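Local structure of DNA/pantothenate metabolism flavoprotein (Streptomyces sparsogenes DSM 40356, 7CFU) at residues A[144-147]-A[151-154]; A[110-115]-A[156-161]. The protein probably catalyses the FMN-dependent oxidative decarboxylation of cysteine, most likely at the C-terminus of a precursor peptide in natural product biosynthesis. One frame throughout, in Å; residues are numbered along the deposited sequence.

In the fold
Both contacts use helix 149-160, one near its start and one near its end, and their centres lie about 11 Å apart. Along the chain, segment 110-115 comes first, on helix 109-117 behind strand 101-107; interaction 1 then follows in full, and segment 156-161 comes last, ahead of strand 164-165. Interaction 1 packs helix 149-160 against the short helix 143-146, and interaction 2 packs it against helix 109-117. The two contacts meet directly where V151 and N154 touch L112 and A113. M145 and N110 belong to the same FMN pocket, and each contact reaches the second subunit, so this part of the parallel-sheet flavoprotein fold lies where the cofactor site meets a subunit interface.

Interaction 1 of 2, residues A[144-147]-A[151-154]; sequences AMWS and VQRN
The side-chain amide of Q152 grips W146 in two ways. Its NE2 donates to the backbone O of W146 over 2.6 Å, with an N-H...O angle of 160°, and the same nitrogen stands over the centre of the indole, 3.3 Å from CE2. The amide plane is turned 72° from the ring, so NE2 is presented to the indole face and the amide does not lie flat on it. A bend at chi2 (-48°) folds the Q152 chain so that NE2 lands there. Beside it V151 sets CG2 3.3 Å from M145 O, while its CG1 lies 4.2 Å from W146 CE3 in an oblique approach. M145 and W146 close the sequence P-x-M-N-x-x-M-W, a signature of the flavin-containing cysteine decarboxylases, and the chain turns at once from short helix 143-146 into helix 149-160. An alanine in place of W146 would take away the indole under the Q152 amide, probably leaving NE2 its bond to the carbonyl but the amide freer to turn. Farther out, the indole packs on M141, E167 and P168, and V151 on L112 of helix 109-117. N142 OD1 accepts a hydrogen bond from M145 N, and the M145 side chain touches FMN as well as H92 of the second subunit.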
loop_
_atom_site.group_PDB
_atom_site.type_symbol
_atom_site.label_atom_id
_atom_site.label_comp_id
_atom_site.label_asym_id
_atom_site.label_seq_id
_atom_site.Cartn_x
_atom_site.Cartn_y
_atom_site.Cartn_z
ATOM N N ALA A 144 25.967 -30.614 11.455
ATOM C CA ALA A 144 27.010 -29.786 10.855
ATOM C C ALA A 144 27.134 -28.442 11.569
ATOM O O ALA A 144 28.248 -27.965 11.815
ATOM C CB ALA A 144 26.734 -29.589 9.366
ATOM N N MET A 145 25.993 -27.812 11.901
ATOM C CA MET A 145 26.004 -26.511 12.569
ATOM C C MET A 145 26.507 -26.634 14.007
ATOM O O MET A 145 27.315 -25.818 14.464
ATOM C CB MET A 145 24.590 -25.902 12.540
ATOM C CG MET A 145 24.002 -25.726 11.126
ATOM S SD MET A 145 22.217 -25.395 11.102
ATOM C CE MET A 145 22.186 -23.785 11.899
ATOM N N TRP A 146 26.030 -27.643 14.734
ATOM C CA TRP A 146 26.444 -27.833 16.118
ATOM C C TRP A 146 27.951 -28.081 16.239
ATOM O O TRP A 146 28.560 -27.714 17.249
ATOM C CB TRP A 146 25.660 -28.996 16.729
ATOM C CG TRP A 146 25.947 -29.233 18.183
ATOM C CD1 TRP A 146 26.620 -30.292 18.722
ATOM C CD2 TRP A 146 25.548 -28.405 19.291
ATOM N NE1 TRP A 146 26.673 -30.172 20.091
ATOM C CE2 TRP A 146 26.024 -29.024 20.467
ATOM C CE3 TRP A 146 24.839 -27.201 19.400
ATOM C CZ2 TRP A 146 25.814 -28.483 21.736
ATOM C CZ3 TRP A 146 24.630 -26.665 20.661
ATOM C CH2 TRP A 146 25.116 -27.306 21.814
ATOM N N SER A 147 28.572 -28.676 15.219
ATOM C CA SER A 147 29.992 -29.004 15.284
ATOM C C SER A 147 30.891 -27.836 14.908
ATOM O O SER A 147 32.114 -27.965 15.005
ATOM C CB SER A 147 30.315 -30.172 14.355
ATOM O OG SER A 147 30.331 -29.719 13.009
ATOM N N VAL A 151 30.131 -22.056 16.885
ATOM C CA VAL A 151 28.987 -22.418 17.724
ATOM C C VAL A 151 29.454 -22.932 19.079
ATOM O O VAL A 151 28.917 -22.543 20.119
ATOM C CB VAL A 151 28.081 -23.435 17.001
ATOM C CG1 VAL A 151 26.992 -23.958 17.936
ATOM C CG2 VAL A 151 27.440 -22.782 15.789
ATOM N N GLN A 152 30.475 -23.802 19.094
ATOM C CA GLN A 152 30.937 -24.369 20.362
ATOM C C GLN A 152 31.605 -23.319 21.247
ATOM O O GLN A 152 31.495 -23.393 22.475
ATOM C CB GLN A 152 31.885 -25.542 20.103
ATOM C CG GLN A 152 31.165 -26.797 19.603
ATOM C CD GLN A 152 29.949 -27.132 20.451
ATOM O OE1 GLN A 152 30.032 -27.190 21.678
ATOM N NE2 GLN A 152 28.803 -27.331 19.799
ATOM N N ARG A 153 32.289 -22.335 20.658
ATOM C CA ARG A 153 32.768 -21.207 21.462
ATOM C C ARG A 153 31.611 -20.493 22.152
ATOM O O ARG A 153 31.687 -20.167 23.345
ATOM C CB ARG A 153 33.543 -20.219 20.589
ATOM C CG ARG A 153 34.947 -20.675 20.212
ATOM C CD ARG A 153 35.774 -19.538 19.655
ATOM N NE ARG A 153 35.286 -19.045 18.368
ATOM C CZ ARG A 153 35.606 -19.571 17.186
ATOM N NH1 ARG A 153 36.414 -20.623 17.107
ATOM N NH2 ARG A 153 35.122 -19.042 16.069
ATOM N N ASN A 154 30.508 -20.290 21.433
ATOM C CA ASN A 154 29.379 -19.581 22.023
ATOM C C ASN A 154 28.753 -20.395 23.144
ATOM O O ASN A 154 28.438 -19.847 24.208
ATOM C CB ASN A 154 28.345 -19.249 20.946
ATOM C CG ASN A 154 28.895 -18.314 19.890
ATOM O OD1 ASN A 154 29.781 -17.496 20.170
ATOM N ND2 ASN A 154 28.385 -18.433 18.666
#

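Interaction 2 of 2, residues A[110-115]-A[156-161]; sequences NFLAKA and DQLRED. With FMN (flavin mononucleotide), chain Y.
The planar carboxylate of D161 meets A115 through a single water, which donates to D161 OD2 over 2.7 Å and to A115 O over 2.9 Å. The water thus ties the residue just after helix 149-160 to a carbonyl of helix 109-117. OD2 also takes part in a salt bridge with R153 of the third subunit, which probably favours the ionised form of the acid. A second flat group, the amide of N110, is turned to the cofactor: ND2 donates to FMN O3P over 3.1 Å, nearly straight at 169°. With CG anti to the backbone N (chi1 -172°), the amide is carried to the phosphate, and its OD1 accepts a bond from A120 N of the second subunit. Both polar ends of this buried amide are therefore used, one on the FMN phosphate and one on a neighbouring chain.

Direct packing between the helices rests on L158, whose CB is directed toward helix 109-117; its two methyls make the contact. One branch, CD1, lies 3.7 Å from L112 CD2; the other, CD2, lies 3.8 Å from A115 CB. The fork thus spans two residues three apart, one turn along the helix, and the L112 and L158 side chains cross at about a right angle. Behind them, L112 also packs on V155 and on I137 of strand 135-139, so L112 belongs to the hydrophobic layer between helices and sheet, and L158 packs onto it from helix 149-160. N110 ends the sequence P-A-T-A-N, which corresponds, with substitutions, to the PASANT motif of the flavin-containing cysteine decarboxylases, in which a helix following a strand of a Rossmann-like parallel sheet starts beside the FMN phosphate at a subunit interface.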
loop_
_atom_site.group_PDB
_atom_site.type_symbol
_atom_site.label_atom_id
_atom_site.label_comp_id
_atom_site.label_asym_id
_atom_site.label_seq_id
_atom_site.Cartn_x
_atom_site.Cartn_y
_atom_site.Cartn_z
ATOM N N ASN A 110 21.949 -18.877 15.867
ATOM C CA ASN A 110 21.984 -17.417 15.848
ATOM C C ASN A 110 21.820 -16.846 17.251
ATOM O O ASN A 110 22.570 -15.952 17.664
ATOM C CB ASN A 110 20.875 -16.899 14.928
ATOM C CG ASN A 110 20.946 -15.404 14.699
ATOM O OD1 ASN A 110 22.002 -14.858 14.356
ATOM N ND2 ASN A 110 19.812 -14.726 14.903
ATOM N N PHE A 111 20.835 -17.355 17.999
ATOM C CA PHE A 111 20.615 -16.873 19.358
ATOM C C PHE A 111 21.845 -17.083 20.235
ATOM O O PHE A 111 22.219 -16.193 21.013
ATOM C CB PHE A 111 19.401 -17.557 19.994
ATOM C CG PHE A 111 19.213 -17.177 21.426
ATOM C CD1 PHE A 111 19.749 -17.958 22.443
ATOM C CD2 PHE A 111 18.550 -15.999 21.764
ATOM C CE1 PHE A 111 19.610 -17.586 23.767
ATOM C CE2 PHE A 111 18.408 -15.630 23.087
ATOM C CZ PHE A 111 18.939 -16.424 24.086
ATOM N N LEU A 112 22.466 -18.265 20.153
ATOM C CA LEU A 112 23.664 -18.530 20.949
ATOM C C LEU A 112 24.728 -17.481 20.694
ATOM O O LEU A 112 25.347 -16.963 21.634
ATOM C CB LEU A 112 24.232 -19.909 20.625
ATOM C CG LEU A 112 23.373 -21.135 20.900
ATOM C CD1 LEU A 112 24.124 -22.387 20.475
ATOM C CD2 LEU A 112 22.997 -21.186 22.370
ATOM N N ALA A 113 24.936 -17.132 19.426
ATOM C CA ALA A 113 25.933 -16.126 19.089
ATOM C C ALA A 113 25.575 -14.774 19.694
ATOM O O ALA A 113 26.419 -14.105 20.300
ATOM C CB ALA A 113 26.064 -16.027 17.573
ATOM N N LYS A 114 24.314 -14.358 19.561
ATOM C CA LYS A 114 23.935 -13.049 20.080
ATOM C C LYS A 114 24.024 -13.012 21.603
ATOM O O LYS A 114 24.571 -12.059 22.179
ATOM C CB LYS A 114 22.525 -12.696 19.607
ATOM C CG LYS A 114 22.413 -12.404 18.112
ATOM C CD LYS A 114 20.962 -12.077 17.722
ATOM C CE LYS A 114 20.856 -11.668 16.248
ATOM N NZ LYS A 114 19.449 -11.387 15.858
ATOM N N ALA A 115 23.515 -14.048 22.275
ATOM C CA ALA A 115 23.573 -14.061 23.733
ATOM C C ALA A 115 25.014 -14.143 24.220
ATOM O O ALA A 115 25.390 -13.456 25.179
ATOM C CB ALA A 115 22.746 -15.229 24.281
ATOM N N ASP A 156 30.310 -22.584 25.070
ATOM C CA ASP A 156 31.216 -22.500 26.213
ATOM C C ASP A 156 31.100 -21.148 26.895
ATOM O O ASP A 156 31.017 -21.063 28.128
ATOM C CB ASP A 156 32.665 -22.730 25.775
ATOM C CG ASP A 156 32.899 -24.122 25.207
ATOM O OD1 ASP A 156 32.108 -25.045 25.506
ATOM O OD2 ASP A 156 33.883 -24.287 24.450
ATOM N N GLN A 157 31.088 -20.075 26.103
ATOM C CA GLN A 157 31.025 -18.738 26.678
ATOM C C GLN A 157 29.767 -18.558 27.513
ATOM O O GLN A 157 29.806 -17.930 28.579
ATOM C CB GLN A 157 31.073 -17.689 25.577
ATOM C CG GLN A 157 30.982 -16.274 26.104
ATOM C CD GLN A 157 32.178 -15.912 26.978
ATOM O OE1 GLN A 157 33.221 -15.519 26.468
ATOM N NE2 GLN A 157 32.029 -16.049 28.294
ATOM N N LEU A 158 28.641 -19.105 27.047
ATOM C CA LEU A 158 27.389 -18.964 27.788
ATOM C C LEU A 158 27.422 -19.749 29.093
ATOM O O LEU A 158 26.888 -19.295 30.108
ATOM C CB LEU A 158 26.211 -19.414 26.927
ATOM C CG LEU A 158 25.801 -18.468 25.802
ATOM C CD1 LEU A 158 24.896 -19.179 24.804
ATOM C CD2 LEU A 158 25.103 -17.258 26.404
ATOM N N ARG A 159 28.022 -20.944 29.076
ATOM C CA ARG A 159 28.163 -21.715 30.306
ATOM C C ARG A 159 29.053 -20.992 31.311
ATOM O O ARG A 159 28.743 -20.951 32.507
ATOM C CB ARG A 159 28.704 -23.109 29.991
ATOM C CG ARG A 159 27.658 -24.018 29.368
ATOM C CD ARG A 159 28.236 -25.361 28.983
ATOM N NE ARG A 159 27.183 -26.305 28.620
ATOM C CZ ARG A 159 27.320 -27.245 27.693
ATOM N NH1 ARG A 159 28.467 -27.366 27.038
ATOM N NH2 ARG A 159 26.314 -28.061 27.423
ATOM N N GLU A 160 30.161 -20.414 30.844
ATOM C CA GLU A 160 31.014 -19.634 31.736
ATOM C C GLU A 160 30.279 -18.419 32.285
ATOM O O GLU A 160 30.545 -17.984 33.414
ATOM C CB GLU A 160 32.295 -19.231 31.002
ATOM C CG GLU A 160 33.149 -20.449 30.615
ATOM C CD GLU A 160 34.422 -20.096 29.854
ATOM O OE1 GLU A 160 34.721 -18.894 29.704
ATOM O OE2 GLU A 160 35.128 -21.030 29.410
ATOM N N ASP A 161 29.331 -17.879 31.523
ATOM C CA ASP A 161 28.551 -16.742 31.989
ATOM C C ASP A 161 27.416 -17.140 32.919
ATOM O O ASP A 161 26.699 -16.258 33.402
ATOM C CB ASP A 161 28.005 -15.962 30.790
ATOM C CG ASP A 161 29.093 -15.228 30.034
ATOM O OD1 ASP A 161 30.221 -15.126 30.573
ATOM O OD2 ASP A 161 28.832 -14.770 28.897
HETATM N N1 FMN Y . 18.504 -22.411 12.661
HETATM C C2 FMN Y . 18.996 -23.113 13.735
HETATM O O2 FMN Y . 20.006 -22.712 14.292
HETATM N N3 FMN Y . 18.349 -24.242 14.192
HETATM C C4 FMN Y . 17.209 -24.686 13.554
HETATM O O4 FMN Y . 16.640 -25.700 13.956
HETATM C C4A FMN Y . 16.718 -23.986 12.458
HETATM N N5 FMN Y . 15.577 -24.409 11.814
HETATM C C5A FMN Y . 15.082 -23.695 10.742
HETATM C C6 FMN Y . 13.934 -24.137 10.105
HETATM C C7 FMN Y . 13.430 -23.427 9.025
HETATM C C7M FMN Y . 12.178 -23.906 8.336
HETATM C C8 FMN Y . 14.082 -22.285 8.573
HETATM C C8M FMN Y . 13.521 -21.535 7.389
HETATM C C9 FMN Y . 15.240 -21.842 9.209
HETATM C C9A FMN Y . 15.740 -22.552 10.295
HETATM N N10 FMN Y . 16.896 -22.140 10.940
HETATM C C10 FMN Y . 17.371 -22.843 12.021
HETATM C "C1'" FMN Y . 17.621 -20.912 10.496
HETATM C "C2'" FMN Y . 17.182 -19.756 11.380
HETATM O "O2'" FMN Y . 15.772 -19.598 11.307
HETATM C "C3'" FMN Y . 17.945 -18.495 10.975
HETATM O "O3'" FMN Y . 19.300 -18.630 11.351
HETATM C "C4'" FMN Y . 17.332 -17.212 11.557
HETATM O "O4'" FMN Y . 18.069 -16.089 11.105
HETATM C "C5'" FMN Y . 17.334 -17.237 13.075
HETATM O "O5'" FMN Y . 16.564 -16.152 13.557
HETATM P P FMN Y . 16.344 -15.933 15.130
HETATM O O1P FMN Y . 16.284 -14.450 15.410
HETATM O O2P FMN Y . 15.108 -16.674 15.512
HETATM O O3P FMN Y . 17.498 -16.490 15.943
HETATM O O HOH W 1 26.438 -14.164 27.829
#